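Local structure of 3-oxoacyl-[acyl-carrier protein] synthase (Thermus thermophilus, 1UB7) at residues Arg42-Ala54 and Val135-Asn147. The protein probably catalyses the first condensation step of fatty acid synthesis, joining acetyl-CoA and malonyl-ACP to give acetoacetyl-ACP. Sequence-based numbering, arbitrary orientation.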
loop_
_atom_site.group_PDB
_atom_site.type_symbol
_atom_site.label_atom_id
_atom_site.label_comp_id
_atom_site.label_asym_id
_atom_site.label_seq_id
_atom_site.Cartn_x
_atom_site.Cartn_y
_atom_site.Cartn_z
ATOM N N ARG A 42 8.081 24.074 -1.113
ATOM C CA ARG A 42 7.228 24.320 0.043
ATOM C C ARG A 42 7.557 23.356 1.173
ATOM O O ARG A 42 7.981 22.241 0.923
ATOM C CB ARG A 42 5.760 24.182 -0.360
ATOM C CG ARG A 42 5.348 25.107 -1.490
ATOM C CD ARG A 42 5.769 26.547 -1.208
ATOM N NE ARG A 42 5.221 27.467 -2.201
ATOM C CZ ARG A 42 3.988 27.972 -2.162
ATOM N NH1 ARG A 42 3.162 27.655 -1.170
ATOM N NH2 ARG A 42 3.572 28.793 -3.120
ATOM N N VAL A 43 7.372 23.791 2.415
ATOM C CA VAL A 43 7.664 22.947 3.578
ATOM C C VAL A 43 6.484 22.954 4.556
ATOM O O VAL A 43 5.975 24.018 4.929
ATOM C CB VAL A 43 8.947 23.429 4.314
ATOM C CG1 VAL A 43 9.271 22.504 5.483
ATOM C CG2 VAL A 43 10.121 23.474 3.333
ATOM N N ALA A 44 6.061 21.760 4.969
ATOM C CA ALA A 44 4.926 21.618 5.881
ATOM C C ALA A 44 5.157 22.292 7.222
ATOM O O ALA A 44 6.267 22.261 7.759
ATOM C CB ALA A 44 4.611 20.136 6.094
ATOM N N ALA A 45 4.106 22.895 7.769
ATOM C CA ALA A 45 4.229 23.555 9.060
ATOM C C ALA A 45 4.709 22.528 10.090
ATOM O O ALA A 45 4.634 21.315 9.859
ATOM C CB ALA A 45 2.898 24.151 9.477
ATOM N N GLU A 46 5.194 23.018 11.225
ATOM C CA GLU A 46 5.725 22.160 12.274
ATOM C C GLU A 46 4.826 20.984 12.646
ATOM O O GLU A 46 5.294 19.852 12.776
ATOM C CB GLU A 46 6.003 22.987 13.526
ATOM C CG GLU A 46 6.855 22.263 14.560
ATOM C CD GLU A 46 6.798 22.923 15.928
ATOM O OE1 GLU A 46 6.935 24.165 15.996
ATOM O OE2 GLU A 46 6.619 22.197 16.934
ATOM N N ASP A 47 3.540 21.252 12.827
ATOM C CA ASP A 47 2.602 20.208 13.199
ATOM C C ASP A 47 1.682 19.854 12.029
ATOM O O ASP A 47 0.494 19.576 12.219
ATOM C CB ASP A 47 1.779 20.690 14.383
ATOM C CG ASP A 47 1.004 21.955 14.061
ATOM O OD1 ASP A 47 1.420 22.687 13.133
ATOM O OD2 ASP A 47 -0.016 22.227 14.731
ATOM N N GLU A 48 2.224 19.877 10.817
ATOM C CA GLU A 48 1.440 19.543 9.634
ATOM C C GLU A 48 2.049 18.296 9.014
ATOM O O GLU A 48 3.170 18.340 8.522
ATOM C CB GLU A 48 1.485 20.702 8.639
ATOM C CG GLU A 48 0.759 20.454 7.336
ATOM C CD GLU A 48 0.807 21.662 6.400
ATOM O OE1 GLU A 48 1.877 22.300 6.317
ATOM O OE2 GLU A 48 -0.214 21.965 5.737
ATOM N N TYR A 49 1.320 17.182 9.039
ATOM C CA TYR A 49 1.845 15.931 8.485
ATOM C C TYR A 49 1.206 15.435 7.202
ATOM O O TYR A 49 0.291 16.063 6.660
ATOM C CB TYR A 49 1.796 14.838 9.542
ATOM C CG TYR A 49 2.692 15.164 10.705
ATOM C CD1 TYR A 49 2.251 15.985 11.745
ATOM C CD2 TYR A 49 4.012 14.721 10.728
ATOM C CE1 TYR A 49 3.106 16.362 12.779
ATOM C CE2 TYR A 49 4.877 15.093 11.756
ATOM C CZ TYR A 49 4.418 15.912 12.776
ATOM O OH TYR A 49 5.274 16.268 13.790
ATOM N N THR A 50 1.697 14.301 6.712
ATOM C CA THR A 50 1.181 13.737 5.465
ATOM C C THR A 50 -0.344 13.662 5.379
ATOM O O THR A 50 -0.922 13.973 4.333
ATOM C CB THR A 50 1.763 12.351 5.199
ATOM O OG1 THR A 50 3.155 12.485 4.884
ATOM C CG2 THR A 50 1.025 11.675 4.039
ATOM N N SER A 51 -0.986 13.265 6.475
ATOM C CA SER A 51 -2.439 13.185 6.493
ATOM C C SER A 51 -3.045 14.576 6.292
ATOM O O SER A 51 -4.063 14.733 5.603
ATOM C CB SER A 51 -2.921 12.568 7.813
ATOM O OG SER A 51 -2.388 13.257 8.920
ATOM N N ASP A 52 -2.407 15.590 6.867
ATOM C CA ASP A 52 -2.907 16.960 6.723
ATOM C C ASP A 52 -2.775 17.413 5.281
ATOM O O ASP A 52 -3.681 18.043 4.729
ATOM C CB ASP A 52 -2.135 17.909 7.627
ATOM C CG ASP A 52 -2.189 17.486 9.065
ATOM O OD1 ASP A 52 -3.281 17.591 9.671
ATOM O OD2 ASP A 52 -1.144 17.032 9.579
ATOM N N LEU A 53 -1.639 17.095 4.670
ATOM C CA LEU A 53 -1.444 17.475 3.292
ATOM C C LEU A 53 -2.524 16.763 2.483
ATOM O O LEU A 53 -3.091 17.344 1.558
ATOM C CB LEU A 53 -0.053 17.064 2.812
ATOM C CG LEU A 53 1.139 17.518 3.667
ATOM C CD1 LEU A 53 2.436 17.021 3.024
ATOM C CD2 LEU A 53 1.150 19.043 3.792
ATOM N N ALA A 54 -2.822 15.513 2.849
ATOM C CA ALA A 54 -3.842 14.738 2.146
ATOM C C ALA A 54 -5.224 15.367 2.350
ATOM O O ALA A 54 -5.998 15.491 1.392
ATOM C CB ALA A 54 -3.840 13.284 2.628
ATOM N N VAL A 135 -5.097 9.471 -3.633
ATOM C CA VAL A 135 -4.306 10.591 -3.139
ATOM C C VAL A 135 -2.798 10.356 -3.217
ATOM O O VAL A 135 -2.317 9.267 -2.920
ATOM C CB VAL A 135 -4.666 10.891 -1.666
ATOM C CG1 VAL A 135 -3.761 11.979 -1.109
ATOM C CG2 VAL A 135 -6.130 11.274 -1.551
ATOM N N GLY A 136 -2.067 11.384 -3.644
ATOM C CA GLY A 136 -0.615 11.323 -3.702
ATOM C C GLY A 136 -0.180 12.362 -2.684
ATOM O O GLY A 136 -0.392 13.549 -2.907
ATOM N N ALA A 137 0.391 11.938 -1.557
ATOM C CA ALA A 137 0.803 12.882 -0.514
ATOM C C ALA A 137 2.100 12.500 0.195
ATOM O O ALA A 137 2.250 11.374 0.684
ATOM C CB ALA A 137 -0.321 13.040 0.518
ATOM N N GLU A 138 3.014 13.472 0.277
ATOM C CA GLU A 138 4.342 13.292 0.887
ATOM C C GLU A 138 4.828 14.435 1.763
ATOM O O GLU A 138 4.751 15.590 1.375
ATOM C CB GLU A 138 5.395 13.093 -0.203
ATOM C CG GLU A 138 5.292 11.787 -0.945
ATOM C CD GLU A 138 6.010 10.663 -0.236
ATOM O OE1 GLU A 138 5.893 10.555 1.003
ATOM O OE2 GLU A 138 6.689 9.877 -0.926
ATOM N N ALA A 139 5.348 14.100 2.937
ATOM C CA ALA A 139 5.913 15.099 3.843
ATOM C C ALA A 139 7.383 14.701 3.986
ATOM O O ALA A 139 7.819 14.258 5.042
ATOM C CB ALA A 139 5.221 15.051 5.199
ATOM N N LEU A 140 8.140 14.845 2.908
ATOM C CA LEU A 140 9.544 14.461 2.922
ATOM C C LEU A 140 10.371 15.253 3.913
ATOM O O LEU A 140 11.360 14.750 4.438
ATOM C CB LEU A 140 10.123 14.583 1.519
ATOM C CG LEU A 140 9.464 13.535 0.615
ATOM C CD1 LEU A 140 9.653 13.884 -0.861
ATOM C CD2 LEU A 140 10.035 12.158 0.972
ATOM N N SER A 141 9.951 16.479 4.190
ATOM C CA SER A 141 10.679 17.320 5.128
ATOM C C SER A 141 10.721 16.707 6.516
ATOM O O SER A 141 11.315 17.272 7.424
ATOM C CB SER A 141 10.038 18.706 5.208
ATOM O OG SER A 141 8.769 18.648 5.819
ATOM N N LYS A 142 10.107 15.546 6.684
ATOM C CA LYS A 142 10.084 14.912 7.999
ATOM C C LYS A 142 11.090 13.776 8.138
ATOM O O LYS A 142 11.340 13.311 9.247
ATOM C CB LYS A 142 8.682 14.371 8.301
ATOM C CG LYS A 142 7.548 15.337 7.993
ATOM C CD LYS A 142 7.434 16.461 8.994
ATOM C CE LYS A 142 6.214 17.321 8.685
ATOM N NZ LYS A 142 5.899 18.288 9.774
ATOM N N ILE A 143 11.647 13.321 7.016
ATOM C CA ILE A 143 12.627 12.229 7.019
ATOM C C ILE A 143 13.894 12.638 6.278
ATOM O O ILE A 143 14.807 11.838 6.078
ATOM C CB ILE A 143 12.069 10.949 6.329
ATOM C CG1 ILE A 143 11.610 11.287 4.907
ATOM C CG2 ILE A 143 10.919 10.373 7.136
ATOM C CD1 ILE A 143 11.689 10.126 3.930
ATOM N N ILE A 144 13.935 13.893 5.861
ATOM C CA ILE A 144 15.071 14.412 5.128
ATOM C C ILE A 144 16.147 14.914 6.088
ATOM O O ILE A 144 15.835 15.534 7.109
ATOM C CB ILE A 144 14.620 15.569 4.220
ATOM C CG1 ILE A 144 15.772 16.023 3.330
ATOM C CG2 ILE A 144 14.126 16.731 5.066
ATOM C CD1 ILE A 144 15.409 17.185 2.437
ATOM N N ASP A 145 17.407 14.618 5.777
ATOM C CA ASP A 145 18.512 15.094 6.601
ATOM C C ASP A 145 18.810 16.507 6.133
ATOM O O ASP A 145 19.472 16.702 5.110
ATOM C CB ASP A 145 19.764 14.238 6.422
ATOM C CG ASP A 145 20.987 14.854 7.091
ATOM O OD1 ASP A 145 20.930 15.126 8.312
ATOM O OD2 ASP A 145 22.001 15.072 6.397
ATOM N N TRP A 146 18.309 17.482 6.884
ATOM C CA TRP A 146 18.483 18.892 6.555
ATOM C C TRP A 146 19.920 19.316 6.250
ATOM O O TRP A 146 20.144 20.297 5.541
ATOM C CB TRP A 146 17.916 19.752 7.689
ATOM C CG TRP A 146 16.413 19.885 7.667
ATOM C CD1 TRP A 146 15.579 19.918 8.749
ATOM C CD2 TRP A 146 15.578 20.061 6.514
ATOM N NE1 TRP A 146 14.280 20.107 8.342
ATOM C CE2 TRP A 146 14.251 20.198 6.976
ATOM C CE3 TRP A 146 15.823 20.120 5.135
ATOM C CZ2 TRP A 146 13.173 20.390 6.109
ATOM C CZ3 TRP A 146 14.748 20.312 4.270
ATOM C CH2 TRP A 146 13.440 20.445 4.763
ATOM N N ASN A 147 20.886 18.568 6.775
ATOM C CA ASN A 147 22.298 18.882 6.571
ATOM C C ASN A 147 22.888 18.300 5.291
ATOM O O ASN A 147 23.797 18.887 4.702
ATOM C CB ASN A 147 23.101 18.394 7.775
ATOM C CG ASN A 147 22.740 19.131 9.050
ATOM O OD1 ASN A 147 22.979 18.637 10.152
ATOM N ND2 ASN A 147 22.174 20.324 8.906
HETATM O O HOH W 1 7.862 20.217 7.914
#
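In the N-terminal half of this thiolase-like fold, the type I turn A45-E48 and the start of helix 50-64 meet the C-terminal end of strand 135-138 and the short 3-10 segment after it, with K142 reaching into the turn. Bent about its CB-CG bond (chi2 -74°) and extended beyond, the lysine brings K142 NZ to E48 O at 3.0 Å. The donor lies 47° out of the carbonyl plane, above that group. A weak bond to A45 O joins two carbonyls of the turn through one ammonium. The Y49 ring adds a cation-pi contact: K142 NZ lies 4.1 Å from the Y49 ring centroid, over one face, while the two side chains cross at about a right angle. A water donates to A44 O and to S141 OG and gives NZ a weak further partner; S141 OG and A44 N also share D157. E48 braces the turn from within, its OE1 accepting from A45 N at 2.7 Å, while OE2 is held by Y10 and K56.

Farther along, small side chains permit close packing: T50 and A139 have their CA atoms 5.2 Å apart. T50 CG2, anti to the backbone N, reaches A137 O at 3.6 Å; OG1 bonds to T81 O. A54 CB meets V135 CG1 at 4.0 Å and also touches A137 CB. The CB of E138 points away from segment 42-54, and its side chain, which bonds T81, N80 and S278, lies about 7 Å from that of N276, a predicted active-site residue.

Helix 50-54 crosses strand 135-138 at 139°, their axes 7.2 Å apart. That strand lies between 158-165 and 72-78 in the mixed sheet; helix 89-96 touches S51 and A54, and P195 of the second subunit packs on Y49.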